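Local atomic coordinates of glucokinase (Enterococcus faecalis, PDB entry 2QM1), a protein that probably phosphorylates glucose with ATP, as a glucokinase of the ROK family, and carries bound magnesium and zinc ions. Residues L123-K128 against A304-E309; P135-I140 against P263-I268. One frame throughout, in Å; residues are numbered along the deposited sequence. Where two conformers were deposited one is given.

Interaction 1. Residues L123-K128 against A304-E309; sequences LGERWK and AELGNE
Glu125 turns both carboxylate oxygens to the backbone of Ala304 to Leu306, each oxygen taking one amide. Glu305 N donates to OE1 of Glu125 over 2.9 Å, with an N-H...O angle of 161°, and Leu306 N donates to OE2 of Glu125, also over 2.9 Å. Both amides arrive on the syn side, 22° out of the carboxylate plane, so two successive N-H groups fix the rotation of this flat group. A fold in the side chain makes this possible: with chi2 at -82° the carboxylate turns from the helix toward the loop, although the CB bond does not aim there. Glu125 OE2 also receives a water at 2.6 Å, and that water donates a second bond to Gly307 O, while OE1 takes the amide of Ala130 just beyond the helix. This buried carboxylate thus has several donors, which would be expected to stabilise its negative charge. Carbon also lies close: Ala304 CB is 3.2 Å from Glu125 OE2, and Leu306 CB comes nearly as near to the same oxygen. Leu306 points its CB toward the helix and divides its branches between two carbonyls one turn apart. Leu306 CD1 is 3.1 Å from Gly124 O, and Leu306 CD2 is 3.6 Å from Lys128 O; CD1 also meets CB of Lys128. The carboxylate and the leucine therefore hold the loop against the last turn of helix 117-128. That loop runs from strand 300-303 to helix 310-318, whose residue Ala310 touches Glu125 and whose Ser317 packs against Leu123 and Trp127, placing the contact where a helix end, a strand end and the next helix come together.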
ATOM      1  N   LEU B 123       2.937 -12.862  -8.059  1.00 37.41           N
ATOM      2  CA  LEU B 123       4.298 -13.054  -8.524  1.00 36.16           C
ATOM      3  C   LEU B 123       4.292 -13.673  -9.922  1.00 36.93           C
ATOM      4  O   LEU B 123       5.177 -13.415 -10.734  1.00 36.69           O
ATOM      5  CB  LEU B 123       5.057 -14.045  -7.607  1.00 34.79           C
ATOM      6  CG  LEU B 123       5.428 -13.634  -6.184  1.00 35.16           C
ATOM      7  CD1 LEU B 123       6.026 -14.795  -5.340  1.00 31.94           C
ATOM      8  CD2 LEU B 123       6.369 -12.457  -6.207  1.00 33.96           C
ATOM      9  N   GLY B 124       3.348 -14.590 -10.150  1.00 38.14           N
ATOM     10  CA  GLY B 124       3.226 -15.276 -11.452  1.00 38.03           C
ATOM     11  C   GLY B 124       2.861 -14.267 -12.541  1.00 38.90           C
ATOM     12  O   GLY B 124       3.429 -14.285 -13.657  1.00 37.93           O
ATOM     13  N   GLU B 125       1.884 -13.409 -12.257  1.00 38.26           N
ATOM     14  CA  GLU B 125       1.506 -12.408 -13.289  1.00 39.62           C
ATOM     15  C   GLU B 125       2.613 -11.365 -13.486  1.00 40.98           C
ATOM     16  O   GLU B 125       2.934 -10.977 -14.593  1.00 42.26           O
ATOM     17  CB  GLU B 125       0.125 -11.773 -13.000  1.00 38.58           C
ATOM     18  CG  GLU B 125      -0.995 -12.789 -13.193  1.00 39.40           C
ATOM     19  CD  GLU B 125      -1.417 -12.953 -14.661  1.00 40.44           C
ATOM     20  OE1 GLU B 125      -0.947 -12.157 -15.539  1.00 37.38           O
ATOM     21  OE2 GLU B 125      -2.242 -13.848 -14.915  1.00 41.17           O
ATOM     22  N   ARG B 126       3.282 -10.980 -12.418  1.00 43.14           N
ATOM     23  CA  ARG B 126       4.450 -10.119 -12.624  1.00 44.46           C
ATOM     24  C   ARG B 126       5.548 -10.757 -13.518  1.00 44.22           C
ATOM     25  O   ARG B 126       6.090 -10.099 -14.402  1.00 45.36           O
ATOM     26  CB  ARG B 126       4.999  -9.664 -11.282  1.00 44.30           C
ATOM     27  CG  ARG B 126       6.234  -8.822 -11.393  1.00 43.08           C
ATOM     28  CD  ARG B 126       6.659  -8.407 -10.025  1.00 41.85           C
ATOM     29  NE  ARG B 126       7.956  -7.771 -10.057  1.00 45.14           N
ATOM     30  CZ  ARG B 126       9.019  -8.298  -9.460  1.00 51.86           C
ATOM     31  NH1 ARG B 126       8.928  -9.456  -8.768  1.00 51.54           N
ATOM     32  NH2 ARG B 126      10.163  -7.666  -9.535  1.00 54.07           N
ATOM     33  N   TRP B 127       5.870 -12.028 -13.276  1.00 44.33           N
ATOM     34  CA  TRP B 127       6.985 -12.720 -13.938  1.00 43.48           C
ATOM     35  C   TRP B 127       6.727 -13.073 -15.373  1.00 43.34           C
ATOM     36  O   TRP B 127       7.628 -12.893 -16.207  1.00 44.03           O
ATOM     37  CB  TRP B 127       7.314 -14.045 -13.213  1.00 44.34           C
ATOM     38  CG  TRP B 127       8.614 -14.736 -13.644  1.00 44.06           C
ATOM     39  CD1 TRP B 127       9.674 -14.181 -14.289  1.00 44.70           C
ATOM     40  CD2 TRP B 127       8.984 -16.100 -13.355  1.00 45.49           C
ATOM     41  NE1 TRP B 127      10.683 -15.114 -14.441  1.00 47.86           N
ATOM     42  CE2 TRP B 127      10.283 -16.301 -13.877  1.00 45.47           C
ATOM     43  CE3 TRP B 127       8.337 -17.166 -12.702  1.00 43.58           C
ATOM     44  CZ2 TRP B 127      10.948 -17.532 -13.790  1.00 45.16           C
ATOM     45  CZ3 TRP B 127       8.997 -18.394 -12.616  1.00 45.67           C
ATOM     46  CH2 TRP B 127      10.290 -18.566 -13.164  1.00 44.77           C
ATOM     47  N   LYS B 128       5.519 -13.584 -15.662  1.00 42.08           N
ATOM     48  CA  LYS B 128       5.189 -14.130 -16.986  1.00 41.94           C
ATOM     49  C   LYS B 128       3.929 -13.540 -17.594  1.00 41.55           C
ATOM     50  O   LYS B 128       3.610 -13.783 -18.771  1.00 40.90           O
ATOM     51  CB  LYS B 128       5.075 -15.659 -16.895  1.00 40.96           C
ATOM     52  CG  LYS B 128       6.421 -16.299 -16.605  1.00 43.92           C
ATOM     53  CD  LYS B 128       7.308 -16.253 -17.864  1.00 48.52           C
ATOM     54  CE  LYS B 128       8.737 -16.694 -17.544  1.00 48.72           C
ATOM     55  NZ  LYS B 128       9.604 -16.532 -18.755  1.00 47.77           N
ATOM     56  N   ALA B 304      -5.427  -9.995 -16.285  1.00 40.40           N
ATOM     57  CA  ALA B 304      -4.395 -11.039 -16.065  1.00 41.20           C
ATOM     58  C   ALA B 304      -4.178 -11.761 -17.392  1.00 42.90           C
ATOM     59  O   ALA B 304      -5.148 -11.948 -18.143  1.00 40.98           O
ATOM     60  CB  ALA B 304      -4.877 -12.034 -15.055  1.00 40.67           C
ATOM     61  N   GLU B 305      -2.945 -12.194 -17.678  1.00 43.51           N
ATOM     62  CA  GLU B 305      -2.721 -12.959 -18.922  1.00 44.96           C
ATOM     63  C   GLU B 305      -2.604 -14.489 -18.755  1.00 44.35           C
ATOM     64  O   GLU B 305      -2.797 -15.221 -19.710  1.00 44.31           O
ATOM     65  CB  GLU B 305      -1.543 -12.369 -19.719  1.00 45.05           C
ATOM     66  CG  GLU B 305      -1.772 -10.890 -20.154  1.00 46.36           C
ATOM     67  CD  GLU B 305      -0.497 -10.111 -20.513  1.00 49.78           C
ATOM     68  OE1 GLU B 305       0.580 -10.734 -20.631  1.00 50.42           O
ATOM     69  OE2 GLU B 305      -0.583  -8.852 -20.709  1.00 54.76           O
ATOM     70  N   LEU B 306      -2.374 -14.965 -17.535  1.00 44.48           N
ATOM     71  CA  LEU B 306      -2.036 -16.374 -17.308  1.00 43.74           C
ATOM     72  C   LEU B 306      -3.148 -17.283 -16.893  1.00 43.97           C
ATOM     73  O   LEU B 306      -2.917 -18.493 -16.787  1.00 44.13           O
ATOM     74  CB  LEU B 306      -0.911 -16.532 -16.294  1.00 44.28           C
ATOM     75  CG  LEU B 306       0.348 -15.723 -16.528  1.00 43.15           C
ATOM     76  CD1 LEU B 306       1.293 -15.841 -15.361  1.00 43.00           C
ATOM     77  CD2 LEU B 306       1.003 -16.144 -17.829  1.00 47.45           C
ATOM     78  N   GLY B 307      -4.333 -16.726 -16.642  1.00 43.41           N
ATOM     79  CA  GLY B 307      -5.468 -17.517 -16.162  1.00 43.47           C
ATOM     80  C   GLY B 307      -5.074 -18.234 -14.893  1.00 43.43           C
ATOM     81  O   GLY B 307      -4.306 -17.681 -14.061  1.00 42.24           O
ATOM     82  N   ASN B 308      -5.532 -19.477 -14.745  0.70 42.54           N
ATOM     83  CA  ASN B 308      -5.349 -20.147 -13.477  0.70 42.34           C
ATOM     84  C   ASN B 308      -3.956 -20.749 -13.289  0.70 42.95           C
ATOM     85  O   ASN B 308      -3.690 -21.325 -12.216  0.70 42.89           O
ATOM     86  CB  ASN B 308      -6.464 -21.148 -13.176  0.70 42.21           C
ATOM     87  CG  ASN B 308      -6.489 -22.349 -14.139  0.70 40.90           C
ATOM     88  OD1 ASN B 308      -7.318 -23.235 -14.001  0.70 45.23           O
ATOM     89  ND2 ASN B 308      -5.626 -22.355 -15.115  0.70 37.17           N
ATOM     90  N   GLU B 309      -3.099 -20.640 -14.317  1.00 42.36           N
ATOM     91  CA  GLU B 309      -1.678 -21.054 -14.183  1.00 43.21           C
ATOM     92  C   GLU B 309      -0.836 -20.042 -13.384  1.00 41.43           C
ATOM     93  O   GLU B 309       0.258 -20.389 -12.944  1.00 42.58           O
ATOM     94  CB  GLU B 309      -1.007 -21.364 -15.543  1.00 42.47           C
ATOM     95  CG  GLU B 309      -1.423 -22.684 -16.159  1.00 45.29           C
ATOM     96  CD  GLU B 309      -0.580 -23.106 -17.366  1.00 47.15           C
ATOM     97  OE1 GLU B 309      -0.754 -24.251 -17.846  1.00 52.51           O
ATOM     98  OE2 GLU B 309       0.234 -22.293 -17.855  1.00 54.90           O
TER
HETATM   99  O   HOH W   1      -4.009 -15.111 -13.537  1.00 19.21           O

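Interaction 2. Residues P135-I140 against P263-I268; sequences PDVIFI and PDSVVI
Pro263 meets Ile138 through its ring, Pro263 CG lying 3.6 Å from Ile138 CD1 as the two side chains cross obliquely. Asp264 N then donates to Asp136 O over 2.6 Å, but the bond is bent (146° at the hydrogen) and its donor stands 32° from the carbonyl plane, as befits a link just before the regular strands. The carboxylate of Asp136 has its own partner, the amide of Ala153. From the carbonyl of Ser265 onward the bonds are regular: Ser265 O accepts Ile138 N over 2.9 Å, in the carbonyl plane. Val266, paired with Ile138, sends its CG1 to Ile140 CG2 at 4.0 Å, on the face packed by helix 237-261, where Thr254 touches Val266 and Leu257 touches Ile138. Val267 uses both backbone groups: its N donates to Ile138 O over 2.6 Å, and its O accepts a nearly straight bond from Ile140 N. Its side chain lies on the other face, where Val267 CG2 meets Val137 CG1 at 3.9 Å and CG1 meets Phe139 CD1. The phenyl, its CG anti to the backbone N, reaches this neighbour and Ala121 and Ala122 of helix 117-128. Ile268 finally runs side by side with Ile140, Ile268 CG1 to Ile140 CG2 at 3.9 Å. The alternating bonds and the 20° angle between segment axes define a parallel pair. Strand 137-142 is the middle of a five-stranded mixed sheet and 265-269 lies between it and edge strand 300-303; this is one of two such sheets, consistent with the actin-like ATPase fold of the ROK family.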
ATOM      1  N   PRO B 135       8.774  -3.359 -10.968  1.00 42.35           N
ATOM      2  CA  PRO B 135       8.943  -3.346  -9.501  1.00 42.31           C
ATOM      3  C   PRO B 135       7.700  -3.020  -8.712  1.00 42.06           C
ATOM      4  O   PRO B 135       7.704  -3.202  -7.519  1.00 40.67           O
ATOM      5  CB  PRO B 135       9.950  -2.217  -9.251  1.00 43.35           C
ATOM      6  CG  PRO B 135      10.598  -1.932 -10.626  1.00 43.45           C
ATOM      7  CD  PRO B 135       9.630  -2.381 -11.661  1.00 41.68           C
ATOM      8  N   ASP B 136       6.680  -2.447  -9.363  1.00 41.69           N
ATOM      9  CA  ASP B 136       5.483  -2.045  -8.667  1.00 41.46           C
ATOM     10  C   ASP B 136       4.259  -2.542  -9.422  1.00 40.79           C
ATOM     11  O   ASP B 136       3.871  -1.966 -10.440  1.00 40.37           O
ATOM     12  CB  ASP B 136       5.469  -0.510  -8.429  1.00 41.87           C
ATOM     13  CG  ASP B 136       6.716  -0.036  -7.673  1.00 42.47           C
ATOM     14  OD1 ASP B 136       6.751  -0.106  -6.424  1.00 37.72           O
ATOM     15  OD2 ASP B 136       7.692   0.368  -8.333  1.00 37.75           O
ATOM     16  N   VAL B 137       3.666  -3.621  -8.907  1.00 39.41           N
ATOM     17  CA  VAL B 137       2.483  -4.275  -9.539  1.00 40.45           C
ATOM     18  C   VAL B 137       1.504  -4.717  -8.453  1.00 38.91           C
ATOM     19  O   VAL B 137       1.905  -5.359  -7.465  1.00 38.42           O
ATOM     20  CB  VAL B 137       2.845  -5.529 -10.392  1.00 39.00           C
ATOM     21  CG1 VAL B 137       1.587  -6.120 -11.072  1.00 42.22           C
ATOM     22  CG2 VAL B 137       3.846  -5.190 -11.463  1.00 40.31           C
ATOM     23  N   ILE B 138       0.235  -4.381  -8.636  1.00 38.15           N
ATOM     24  CA  ILE B 138      -0.822  -4.914  -7.757  1.00 37.51           C
ATOM     25  C   ILE B 138      -1.686  -5.933  -8.500  1.00 38.22           C
ATOM     26  O   ILE B 138      -2.166  -5.671  -9.619  1.00 38.15           O
ATOM     27  CB  ILE B 138      -1.655  -3.797  -7.154  1.00 37.20           C
ATOM     28  CG1 ILE B 138      -0.730  -2.882  -6.320  1.00 38.09           C
ATOM     29  CG2 ILE B 138      -2.749  -4.338  -6.290  1.00 35.50           C
ATOM     30  CD1 ILE B 138      -1.374  -1.516  -5.867  1.00 37.27           C
ATOM     31  N   PHE B 139      -1.795  -7.125  -7.919  1.00 39.12           N
ATOM     32  CA  PHE B 139      -2.699  -8.169  -8.418  1.00 41.44           C
ATOM     33  C   PHE B 139      -3.964  -8.226  -7.557  1.00 42.11           C
ATOM     34  O   PHE B 139      -3.886  -8.304  -6.326  1.00 41.81           O
ATOM     35  CB  PHE B 139      -2.009  -9.547  -8.455  1.00 41.19           C
ATOM     36  CG  PHE B 139      -2.865 -10.643  -9.034  1.00 42.07           C
ATOM     37  CD1 PHE B 139      -3.319 -10.571 -10.355  1.00 40.99           C
ATOM     38  CD2 PHE B 139      -3.207 -11.746  -8.277  1.00 44.95           C
ATOM     39  CE1 PHE B 139      -4.113 -11.550 -10.899  1.00 41.28           C
ATOM     40  CE2 PHE B 139      -4.014 -12.766  -8.827  1.00 42.82           C
ATOM     41  CZ  PHE B 139      -4.472 -12.649 -10.144  1.00 43.25           C
ATOM     42  N   ILE B 140      -5.119  -8.163  -8.225  1.00 42.24           N
ATOM     43  CA  ILE B 140      -6.415  -8.410  -7.605  1.00 42.01           C
ATOM     44  C   ILE B 140      -7.174  -9.573  -8.306  1.00 42.73           C
ATOM     45  O   ILE B 140      -7.420  -9.537  -9.522  1.00 43.10           O
ATOM     46  CB  ILE B 140      -7.288  -7.126  -7.553  1.00 42.16           C
ATOM     47  CG1 ILE B 140      -8.720  -7.459  -7.189  1.00 41.82           C
ATOM     48  CG2 ILE B 140      -7.336  -6.439  -8.902  1.00 42.39           C
ATOM     49  CD1 ILE B 140      -8.888  -8.034  -5.847  1.00 47.01           C
ATOM     50  N   PRO B 263       1.280   1.955  -8.531  1.00 37.71           N
ATOM     51  CA  PRO B 263       2.015   0.838  -9.166  1.00 38.22           C
ATOM     52  C   PRO B 263       2.072   1.024 -10.666  1.00 38.14           C
ATOM     53  O   PRO B 263       1.348   1.821 -11.212  1.00 38.25           O
ATOM     54  CB  PRO B 263       1.138  -0.384  -8.821  1.00 37.93           C
ATOM     55  CG  PRO B 263      -0.259   0.210  -8.853  1.00 38.50           C
ATOM     56  CD  PRO B 263      -0.096   1.570  -8.168  1.00 37.32           C
ATOM     57  N   ASP B 264       2.942   0.317 -11.362  1.00 40.02           N
ATOM     58  CA  ASP B 264       2.962   0.490 -12.829  1.00 41.02           C
ATOM     59  C   ASP B 264       1.619  -0.006 -13.375  1.00 40.53           C
ATOM     60  O   ASP B 264       1.026   0.574 -14.298  1.00 38.14           O
ATOM     61  CB  ASP B 264       4.117  -0.248 -13.466  1.00 40.65           C
ATOM     62  CG  ASP B 264       4.060  -0.213 -14.992  1.00 44.74           C
ATOM     63  OD1 ASP B 264       4.032  -1.306 -15.601  1.00 47.03           O
ATOM     64  OD2 ASP B 264       4.024   0.896 -15.572  1.00 43.49           O
ATOM     65  N   SER B 265       1.122  -1.068 -12.753  1.00 40.63           N
ATOM     66  CA  SER B 265      -0.195  -1.576 -13.102  1.00 41.09           C
ATOM     67  C   SER B 265      -0.931  -2.256 -11.925  1.00 39.92           C
ATOM     68  O   SER B 265      -0.308  -2.744 -10.980  1.00 38.85           O
ATOM     69  CB  SER B 265      -0.082  -2.554 -14.289  1.00 40.56           C
ATOM     70  OG  SER B 265       0.525  -3.772 -13.908  1.00 45.76           O
ATOM     71  N   VAL B 266      -2.250  -2.208 -12.016  1.00 38.53           N
ATOM     72  CA  VAL B 266      -3.190  -3.074 -11.270  1.00 39.43           C
ATOM     73  C   VAL B 266      -3.696  -4.139 -12.246  1.00 39.21           C
ATOM     74  O   VAL B 266      -4.307  -3.826 -13.274  1.00 39.50           O
ATOM     75  CB  VAL B 266      -4.339  -2.217 -10.684  1.00 38.76           C
ATOM     76  CG1 VAL B 266      -5.457  -3.062  -9.985  1.00 38.90           C
ATOM     77  CG2 VAL B 266      -3.732  -1.151  -9.709  1.00 36.87           C
ATOM     78  N   VAL B 267      -3.385  -5.395 -11.949  1.00 39.06           N
ATOM     79  CA  VAL B 267      -3.793  -6.528 -12.804  1.00 38.34           C
ATOM     80  C   VAL B 267      -5.021  -7.224 -12.210  1.00 39.17           C
ATOM     81  O   VAL B 267      -4.981  -7.659 -11.065  1.00 37.45           O
ATOM     82  CB  VAL B 267      -2.628  -7.542 -12.980  1.00 40.12           C
ATOM     83  CG1 VAL B 267      -3.043  -8.721 -13.893  1.00 35.52           C
ATOM     84  CG2 VAL B 267      -1.379  -6.815 -13.521  1.00 37.57           C
ATOM     85  N   ILE B 268      -6.108  -7.307 -12.985  1.00 38.91           N
ATOM     86  CA  ILE B 268      -7.314  -8.004 -12.554  1.00 39.44           C
ATOM     87  C   ILE B 268      -7.386  -9.454 -13.074  1.00 40.53           C
ATOM     88  O   ILE B 268      -7.384  -9.706 -14.273  1.00 40.52           O
ATOM     89  CB  ILE B 268      -8.601  -7.255 -12.971  1.00 39.33           C
ATOM     90  CG1 ILE B 268      -8.598  -5.770 -12.542  1.00 39.25           C
ATOM     91  CG2 ILE B 268      -9.850  -7.968 -12.414  1.00 40.63           C
ATOM     92  CD1 ILE B 268      -9.389  -4.896 -13.554  1.00 41.04           C
TER

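How the interactions relate
Interactions 1 and 2 lie with centres 11 Å apart and touch directly: Ala304 N is 2.8 Å from Ile268 O, a probable hydrogen bond, and Ala304 CA packs on Val267 CG1 at 3.5 Å. Glu125 CG and Ala304 CB both approach CE1 of Phe139, so helix, loop and sheet meet at the Phe139 ring. Along the chain, helix 117-128 leads into strand 137-142, then strand 265-269 and the loop after strand 300-303, so both strands of interaction 2 fall between the two partners of interaction 1. The helix carries Asn119 and strand 146-152 Gly148, both magnesium ligands; the metal is about 8 Å from the Phe139 side chain and about 12 Å from that of Glu125.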